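Local coordinates for ADP-ribosylation factor-binding protein GGA1 (Saccharomyces cerevisiae, PDB 5CN2) that may help regulate membrane traffic through the trans-Golgi network as part of a full-length protein that binds ARF1 and ARF2; this chain is its GAE (gamma-adaptin ear) domain, at residues H13-S18 / I23-T28. Numbering follows the deposited sequence.
Sequences HILNQS and IDYELT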
ATOM      1  N   HIS A  13       0.333   0.663 -10.149  1.00 37.65           N
ATOM      2  CA  HIS A  13       1.726   0.898  -9.912  1.00 36.60           C
ATOM      3  C   HIS A  13       2.148  -0.083  -8.816  1.00 38.02           C
ATOM      4  O   HIS A  13       1.352  -0.435  -7.959  1.00 35.35           O
ATOM      5  CB  HIS A  13       1.936   2.350  -9.462  1.00 39.06           C
ATOM      6  CG  HIS A  13       1.273   3.367 -10.353  1.00 41.06           C
ATOM      7  ND1 HIS A  13       1.923   3.971 -11.413  1.00 39.51           N
ATOM      8  CD2 HIS A  13       0.024   3.898 -10.330  1.00 40.31           C
ATOM      9  CE1 HIS A  13       1.100   4.815 -12.009  1.00 39.09           C
ATOM     10  NE2 HIS A  13      -0.055   4.797 -11.368  1.00 41.42           N
ATOM     11  N   ILE A  14       3.395  -0.532  -8.857  1.00 42.00           N
ATOM     12  CA  ILE A  14       3.862  -1.562  -7.948  1.00 41.38           C
ATOM     13  C   ILE A  14       4.601  -0.889  -6.827  1.00 41.24           C
ATOM     14  O   ILE A  14       5.578  -0.194  -7.060  1.00 41.40           O
ATOM     15  CB  ILE A  14       4.779  -2.582  -8.656  1.00 45.95           C
ATOM     16  CG1 ILE A  14       3.972  -3.326  -9.739  1.00 49.46           C
ATOM     17  CG2 ILE A  14       5.349  -3.582  -7.657  1.00 45.16           C
ATOM     18  CD1 ILE A  14       4.743  -4.384 -10.505  1.00 50.75           C
ATOM     19  N   LEU A  15       4.112  -1.084  -5.609  1.00 42.70           N
ATOM     20  CA  LEU A  15       4.788  -0.596  -4.417  1.00 41.01           C
ATOM     21  C   LEU A  15       5.882  -1.588  -4.037  1.00 37.40           C
ATOM     22  O   LEU A  15       7.002  -1.215  -3.706  1.00 33.74           O
ATOM     23  CB  LEU A  15       3.792  -0.469  -3.256  1.00 43.08           C
ATOM     24  CG  LEU A  15       4.310   0.291  -2.030  1.00 45.49           C
ATOM     25  CD1 LEU A  15       4.276   1.776  -2.325  1.00 48.77           C
ATOM     26  CD2 LEU A  15       3.486   0.006  -0.781  1.00 48.51           C
ATOM     27  N   ASN A  16       5.546  -2.862  -4.077  1.00 35.68           N
ATOM     28  CA  ASN A  16       6.509  -3.880  -3.693  1.00 36.85           C
ATOM     29  C   ASN A  16       6.125  -5.262  -4.212  1.00 37.36           C
ATOM     30  O   ASN A  16       4.944  -5.628  -4.269  1.00 38.02           O
ATOM     31  CB  ASN A  16       6.652  -3.933  -2.175  1.00 36.67           C
ATOM     32  CG  ASN A  16       7.900  -4.669  -1.745  1.00 39.02           C
ATOM     33  OD1 ASN A  16       7.841  -5.681  -1.049  1.00 45.31           O
ATOM     34  ND2 ASN A  16       9.034  -4.187  -2.193  1.00 38.09           N
ATOM     35  N   GLN A  17       7.142  -6.017  -4.589  1.00 38.57           N
ATOM     36  CA  GLN A  17       6.971  -7.388  -4.995  1.00 45.30           C
ATOM     37  C   GLN A  17       8.073  -8.242  -4.376  1.00 42.14           C
ATOM     38  O   GLN A  17       9.230  -8.064  -4.695  1.00 40.97           O
ATOM     39  CB  GLN A  17       6.973  -7.502  -6.538  1.00 47.81           C
ATOM     40  CG  GLN A  17       6.340  -8.808  -7.018  1.00 51.71           C
ATOM     41  CD  GLN A  17       5.631  -8.698  -8.354  1.00 53.00           C
ATOM     42  OE1 GLN A  17       5.871  -7.767  -9.134  1.00 57.42           O
ATOM     43  NE2 GLN A  17       4.738  -9.651  -8.622  1.00 53.12           N
ATOM     44  N   SER A  18       7.693  -9.126  -3.456  1.00 43.02           N
ATOM     45  CA  SER A  18       8.597 -10.104  -2.857  1.00 42.01           C
ATOM     46  C   SER A  18       8.247 -11.430  -3.517  1.00 45.96           C
ATOM     47  O   SER A  18       7.607 -11.443  -4.573  1.00 41.61           O
ATOM     48  CB  SER A  18       8.422 -10.147  -1.327  1.00 43.18           C
ATOM     49  OG  SER A  18       7.080 -10.423  -0.925  1.00 43.19           O
ATOM     50  N   ILE A  23       2.232  -5.894  -3.529  1.00 31.78           N
ATOM     51  CA  ILE A  23       1.450  -4.742  -3.122  1.00 32.81           C
ATOM     52  C   ILE A  23       1.508  -3.836  -4.303  1.00 31.15           C
ATOM     53  O   ILE A  23       2.572  -3.457  -4.713  1.00 31.43           O
ATOM     54  CB  ILE A  23       2.068  -3.997  -1.908  1.00 33.93           C
ATOM     55  CG1 ILE A  23       2.285  -4.945  -0.733  1.00 36.47           C
ATOM     56  CG2 ILE A  23       1.189  -2.846  -1.481  1.00 33.71           C
ATOM     57  CD1 ILE A  23       3.074  -4.346   0.415  1.00 37.37           C
ATOM     58  N   ASP A  24       0.358  -3.488  -4.855  1.00 34.82           N
ATOM     59  CA  ASP A  24       0.297  -2.481  -5.904  1.00 33.06           C
ATOM     60  C   ASP A  24      -0.892  -1.573  -5.652  1.00 34.34           C
ATOM     61  O   ASP A  24      -1.651  -1.770  -4.665  1.00 29.94           O
ATOM     62  CB  ASP A  24       0.253  -3.124  -7.307  1.00 33.70           C
ATOM     63  CG  ASP A  24      -0.829  -4.163  -7.466  1.00 32.90           C
ATOM     64  OD1 ASP A  24      -1.830  -4.163  -6.726  1.00 37.70           O
ATOM     65  OD2 ASP A  24      -0.662  -5.010  -8.352  1.00 32.51           O
ATOM     66  N   TYR A  25      -1.055  -0.560  -6.508  1.00 34.58           N
ATOM     67  CA  TYR A  25      -2.046   0.484  -6.202  1.00 34.12           C
ATOM     68  C   TYR A  25      -2.433   1.365  -7.356  1.00 35.04           C
ATOM     69  O   TYR A  25      -1.653   1.562  -8.281  1.00 36.42           O
ATOM     70  CB  TYR A  25      -1.534   1.373  -5.048  1.00 32.68           C
ATOM     71  CG  TYR A  25      -0.296   2.130  -5.382  1.00 32.05           C
ATOM     72  CD1 TYR A  25       0.942   1.537  -5.298  1.00 32.11           C
ATOM     73  CD2 TYR A  25      -0.364   3.464  -5.802  1.00 33.00           C
ATOM     74  CE1 TYR A  25       2.087   2.244  -5.614  1.00 33.69           C
ATOM     75  CE2 TYR A  25       0.761   4.173  -6.109  1.00 31.51           C
ATOM     76  CZ  TYR A  25       1.982   3.567  -6.024  1.00 33.93           C
ATOM     77  OH  TYR A  25       3.109   4.279  -6.358  1.00 36.63           O
ATOM     78  N   GLU A  26      -3.656   1.887  -7.281  1.00 37.22           N
ATOM     79  CA  GLU A  26      -4.136   2.928  -8.167  1.00 38.77           C
ATOM     80  C   GLU A  26      -3.925   4.266  -7.478  1.00 42.18           C
ATOM     81  O   GLU A  26      -4.076   4.393  -6.257  1.00 40.03           O
ATOM     82  CB  GLU A  26      -5.615   2.709  -8.486  1.00 42.29           C
ATOM     83  CG  GLU A  26      -5.840   1.448  -9.311  1.00 45.98           C
ATOM     84  CD  GLU A  26      -7.287   1.031  -9.450  1.00 48.25           C
ATOM     85  OE1 GLU A  26      -8.142   1.406  -8.625  1.00 48.11           O
ATOM     86  OE2 GLU A  26      -7.557   0.273 -10.399  1.00 61.32           O
ATOM     87  N   LEU A  27      -3.555   5.269  -8.254  1.00 43.42           N
ATOM     88  CA  LEU A  27      -3.301   6.590  -7.707  1.00 45.61           C
ATOM     89  C   LEU A  27      -4.013   7.615  -8.559  1.00 45.08           C
ATOM     90  O   LEU A  27      -3.651   7.798  -9.713  1.00 42.80           O
ATOM     91  CB  LEU A  27      -1.809   6.876  -7.690  1.00 49.06           C
ATOM     92  CG  LEU A  27      -1.421   8.272  -7.209  1.00 51.51           C
ATOM     93  CD1 LEU A  27      -1.679   8.433  -5.731  1.00 50.28           C
ATOM     94  CD2 LEU A  27       0.046   8.514  -7.512  1.00 58.53           C
ATOM     95  N   THR A  28      -5.024   8.265  -7.987  1.00 41.77           N
ATOM     96  CA  THR A  28      -5.804   9.258  -8.703  1.00 46.14           C
ATOM     97  C   THR A  28      -5.767  10.605  -8.000  1.00 49.40           C
ATOM     98  O   THR A  28      -5.594  10.697  -6.788  1.00 52.73           O
ATOM     99  CB  THR A  28      -7.264   8.834  -8.796  1.00 45.56           C
ATOM    100  OG1 THR A  28      -7.671   8.321  -7.529  1.00 46.37           O
ATOM    101  CG2 THR A  28      -7.430   7.768  -9.834  1.00 47.76           C
TER
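The Tyr25 ring carries His13 CB over one face, a CH-pi contact 3.9 Å from the ring centroid and offset toward the rim near CZ. At the edge of this ring, close to its plane, lies the backbone N of Leu15. The His13 imidazole meets the other strand with its own edge: His13 CD2 comes to 3.5 Å from Tyr25 O, and Leu27 N lies near the same plane. The two rings are tilted by 35°. Tyr25 CG sits between the backbone N and the carbonyl carbon (chi1 64°), which brings the ring back toward the 13-18 segment. The side chains of Leu15 and Tyr25 cross at about a right angle, with Leu15 CB 4.0 Å from Tyr25 CE1. Leu15 CD2 packs on Ile23 CG2 at 3.7 Å. Were Tyr25 replaced by an alanine, His13 CB would probably lose the ring face it rests on, and a gap would be likely beside Leu15, Leu122 and Pro123.

The backbones pair antiparallel. His13 and Tyr25 exchange two backbone hydrogen bonds, the one from His13 N to Tyr25 O nearly straight at 171°. Ile23 O accepts from both Leu15 N (3.0 Å) and Asn16 N (3.1 Å), and Ile23 N donates a hydrogen bond to Asn16 O at 2.8 Å. On the face of Ile14, Asp24 turns its carboxylate to Arg22 and Arg12 in salt bridges. Leu15 and Asn16 opposite Ile23 form a classic beta bulge in the hairpin of strands 13-17 and 21-29, where 13-17 is an outermost strand of an antiparallel sheet of this adaptin-ear beta sandwich.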